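Local coordinates for large ribosomal subunit protein uL10 (Thermotoga maritima, PDB 1ZAV) that forms the base of the ribosomal stalk, binding large-subunit rRNA and L7/L12 dimers and helping the ribosome engage GTP-bound translation factors, at residues R46-D51 / V97-N102. Numbering follows the deposited sequence.
Sequences REKYGD and VKIIYN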
ATOM      1  N   ARG A  46       4.462 -30.766  -1.239  1.00 41.38           N
ATOM      2  CA  ARG A  46       4.528 -31.481   0.031  1.00 42.71           C
ATOM      3  C   ARG A  46       5.567 -30.911   0.991  1.00 44.40           C
ATOM      4  O   ARG A  46       5.325 -30.797   2.196  1.00 43.29           O
ATOM      5  CB  ARG A  46       4.809 -32.960  -0.236  1.00 43.76           C
ATOM      6  CG  ARG A  46       4.910 -33.808   1.013  1.00 45.55           C
ATOM      7  CD  ARG A  46       5.271 -35.245   0.661  1.00 46.93           C
ATOM      8  NE  ARG A  46       4.207 -35.925  -0.074  1.00 46.37           N
ATOM      9  CZ  ARG A  46       3.005 -36.191   0.429  1.00 47.16           C
ATOM     10  NH1 ARG A  46       2.715 -35.829   1.674  1.00 47.24           N
ATOM     11  NH2 ARG A  46       2.096 -36.826  -0.305  1.00 45.96           N
ATOM     12  N   GLU A  47       6.726 -30.560   0.447  1.00 47.50           N
ATOM     13  CA  GLU A  47       7.814 -29.983   1.223  1.00 50.01           C
ATOM     14  C   GLU A  47       7.329 -28.769   2.008  1.00 50.36           C
ATOM     15  O   GLU A  47       7.859 -28.454   3.072  1.00 51.54           O
ATOM     16  CB  GLU A  47       8.938 -29.572   0.276  1.00 54.39           C
ATOM     17  CG  GLU A  47       9.955 -28.609   0.856  1.00 61.67           C
ATOM     18  CD  GLU A  47      10.967 -28.154  -0.183  1.00 65.34           C
ATOM     19  OE1 GLU A  47      11.789 -28.989  -0.620  1.00 67.88           O
ATOM     20  OE2 GLU A  47      10.931 -26.963  -0.573  1.00 68.11           O
ATOM     21  N   LYS A  48       6.311 -28.094   1.483  1.00 48.84           N
ATOM     22  CA  LYS A  48       5.764 -26.907   2.123  1.00 46.21           C
ATOM     23  C   LYS A  48       4.422 -27.136   2.803  1.00 44.81           C
ATOM     24  O   LYS A  48       4.106 -26.479   3.793  1.00 43.83           O
ATOM     25  CB  LYS A  48       5.600 -25.781   1.092  1.00 49.09           C
ATOM     26  CG  LYS A  48       6.899 -25.293   0.461  1.00 51.12           C
ATOM     27  CD  LYS A  48       7.788 -24.601   1.480  1.00 53.07           C
ATOM     28  CE  LYS A  48       9.033 -24.029   0.828  1.00 55.50           C
ATOM     29  NZ  LYS A  48       9.803 -23.210   1.797  1.00 58.09           N
ATOM     30  N   TYR A  49       3.627 -28.063   2.282  1.00 41.84           N
ATOM     31  CA  TYR A  49       2.306 -28.307   2.857  1.00 42.04           C
ATOM     32  C   TYR A  49       2.089 -29.691   3.470  1.00 41.73           C
ATOM     33  O   TYR A  49       1.102 -29.912   4.173  1.00 41.91           O
ATOM     34  CB  TYR A  49       1.232 -28.078   1.781  1.00 42.77           C
ATOM     35  CG  TYR A  49       0.994 -26.619   1.417  1.00 41.80           C
ATOM     36  CD1 TYR A  49      -0.023 -25.880   2.033  1.00 43.25           C
ATOM     37  CD2 TYR A  49       1.781 -25.981   0.456  1.00 43.88           C
ATOM     38  CE1 TYR A  49      -0.252 -24.537   1.694  1.00 43.28           C
ATOM     39  CE2 TYR A  49       1.565 -24.639   0.113  1.00 42.91           C
ATOM     40  CZ  TYR A  49       0.548 -23.926   0.734  1.00 44.36           C
ATOM     41  OH  TYR A  49       0.337 -22.600   0.391  1.00 46.55           O
ATOM     42  N   GLY A  50       2.994 -30.624   3.213  1.00 41.69           N
ATOM     43  CA  GLY A  50       2.778 -31.968   3.730  1.00 43.47           C
ATOM     44  C   GLY A  50       1.584 -32.541   2.973  1.00 44.06           C
ATOM     45  O   GLY A  50       1.622 -32.652   1.750  1.00 44.15           O
ATOM     46  N   ASP A  51       0.519 -32.893   3.683  1.00 44.74           N
ATOM     47  CA  ASP A  51      -0.672 -33.429   3.033  1.00 47.60           C
ATOM     48  C   ASP A  51      -1.755 -32.349   2.918  1.00 46.59           C
ATOM     49  O   ASP A  51      -2.904 -32.655   2.584  1.00 47.17           O
ATOM     50  CB  ASP A  51      -1.247 -34.607   3.838  1.00 50.75           C
ATOM     51  CG  ASP A  51      -0.319 -35.804   3.880  1.00 55.24           C
ATOM     52  OD1 ASP A  51       0.079 -36.291   2.797  1.00 56.47           O
ATOM     53  OD2 ASP A  51       0.005 -36.264   4.998  1.00 57.90           O
ATOM     54  N   VAL A  97       0.263 -21.315  -4.769  1.00 39.15           N
ATOM     55  CA  VAL A  97       0.142 -20.639  -6.055  1.00 40.90           C
ATOM     56  C   VAL A  97       1.562 -20.322  -6.557  1.00 40.90           C
ATOM     57  O   VAL A  97       1.897 -20.579  -7.716  1.00 40.94           O
ATOM     58  CB  VAL A  97      -0.681 -19.348  -5.932  1.00 41.62           C
ATOM     59  CG1 VAL A  97      -0.830 -18.692  -7.314  1.00 38.51           C
ATOM     60  CG2 VAL A  97      -2.071 -19.663  -5.337  1.00 38.88           C
ATOM     61  N   LYS A  98       2.399 -19.794  -5.673  1.00 44.28           N
ATOM     62  CA  LYS A  98       3.783 -19.467  -6.032  1.00 44.50           C
ATOM     63  C   LYS A  98       4.536 -20.694  -6.525  1.00 45.18           C
ATOM     64  O   LYS A  98       5.299 -20.626  -7.495  1.00 45.07           O
ATOM     65  CB  LYS A  98       4.529 -18.886  -4.829  1.00 47.91           C
ATOM     66  CG  LYS A  98       5.962 -18.454  -5.155  1.00 51.29           C
ATOM     67  CD  LYS A  98       6.795 -18.246  -3.899  1.00 55.92           C
ATOM     68  CE  LYS A  98       6.088 -17.357  -2.883  1.00 59.57           C
ATOM     69  NZ  LYS A  98       5.816 -15.984  -3.402  1.00 62.95           N
ATOM     70  N   ILE A  99       4.337 -21.817  -5.837  1.00 45.40           N
ATOM     71  CA  ILE A  99       4.999 -23.056  -6.208  1.00 43.86           C
ATOM     72  C   ILE A  99       4.644 -23.526  -7.620  1.00 43.63           C
ATOM     73  O   ILE A  99       5.526 -23.880  -8.400  1.00 39.27           O
ATOM     74  CB  ILE A  99       4.681 -24.199  -5.181  1.00 44.00           C
ATOM     75  CG1 ILE A  99       5.348 -23.883  -3.839  1.00 45.52           C
ATOM     76  CG2 ILE A  99       5.188 -25.550  -5.702  1.00 40.89           C
ATOM     77  CD1 ILE A  99       4.972 -24.829  -2.708  1.00 41.99           C
ATOM     78  N   ILE A 100       3.359 -23.527  -7.967  1.00 40.48           N
ATOM     79  CA  ILE A 100       2.988 -23.999  -9.289  1.00 39.53           C
ATOM     80  C   ILE A 100       3.311 -22.963 -10.362  1.00 38.84           C
ATOM     81  O   ILE A 100       3.563 -23.308 -11.516  1.00 39.67           O
ATOM     82  CB  ILE A 100       1.488 -24.380  -9.360  1.00 37.81           C
ATOM     83  CG1 ILE A 100       1.223 -25.195 -10.631  1.00 37.97           C
ATOM     84  CG2 ILE A 100       0.637 -23.130  -9.327  1.00 37.98           C
ATOM     85  CD1 ILE A 100      -0.198 -25.729 -10.735  1.00 40.84           C
ATOM     86  N   TYR A 101       3.306 -21.694  -9.978  1.00 40.32           N
ATOM     87  CA  TYR A 101       3.634 -20.620 -10.915  1.00 43.41           C
ATOM     88  C   TYR A 101       5.107 -20.776 -11.329  1.00 43.83           C
ATOM     89  O   TYR A 101       5.437 -20.766 -12.513  1.00 42.95           O
ATOM     90  CB  TYR A 101       3.441 -19.252 -10.251  1.00 46.84           C
ATOM     91  CG  TYR A 101       3.744 -18.074 -11.160  1.00 51.61           C
ATOM     92  CD1 TYR A 101       2.830 -17.666 -12.132  1.00 53.75           C
ATOM     93  CD2 TYR A 101       4.949 -17.374 -11.052  1.00 53.62           C
ATOM     94  CE1 TYR A 101       3.108 -16.583 -12.978  1.00 57.51           C
ATOM     95  CE2 TYR A 101       5.239 -16.295 -11.892  1.00 56.54           C
ATOM     96  CZ  TYR A 101       4.313 -15.906 -12.851  1.00 57.59           C
ATOM     97  OH  TYR A 101       4.592 -14.839 -13.679  1.00 60.86           O
ATOM     98  N   ASN A 102       5.983 -20.941 -10.345  1.00 45.35           N
ATOM     99  CA  ASN A 102       7.412 -21.101 -10.614  1.00 47.07           C
ATOM    100  C   ASN A 102       7.750 -22.450 -11.252  1.00 47.75           C
ATOM    101  O   ASN A 102       8.800 -22.602 -11.881  1.00 46.86           O
ATOM    102  CB  ASN A 102       8.209 -20.911  -9.318  1.00 47.50           C
ATOM    103  CG  ASN A 102       8.183 -19.471  -8.821  1.00 47.98           C
ATOM    104  OD1 ASN A 102       8.390 -19.207  -7.635  1.00 48.55           O
ATOM    105  ND2 ASN A 102       7.934 -18.532  -9.733  1.00 48.32           N
TER
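Lys-48, in the last turn of helix 35-49, comes nearest Ile-99 of helix 94-106, with 9.2 Å between their CA atoms, a spacing bridged by side chains and by no hydrogen bond. Ile-99 reaches across with its longer branch: CG1 stands anti to the carbonyl carbon (chi1 -68°) and the extended chi2 carries CD1 to 3.7 Å from CG of Lys-48. Lysine suits this margin because its first methylenes pack on the isoleucine while the chain, bent at chi2, takes the ammonium group away from the apolar contact. The same CD1 lies 4.4 Å from CE2 of Tyr-49, at the edge of the ring and near its plane. In the alpha+beta domain of uL10, built round an antiparallel sheet, this joins two helices far apart in sequence; Ile-99, buried, also packs on Leu-41 and Leu-45 further back along helix 35-49. Tyrosine fits its half-buried site, since its side chain touches Val-88 of strand 83-88 and its hydroxyl hydrogen-bonds to the backbone O of Asp-92, just ahead of helix 94-106. Just after helix 35-49, Gly-50 is the first residue to leave helical geometry, with a positive phi of 68°, a conformation that favours glycine. Beyond this turn, Asp-51 forms a salt bridge back to Arg-46, whose NH1 donates an almost straight bond of 2.9 Å to OD1 of Asp-51, within the guanidinium plane but from above the carboxylate plane.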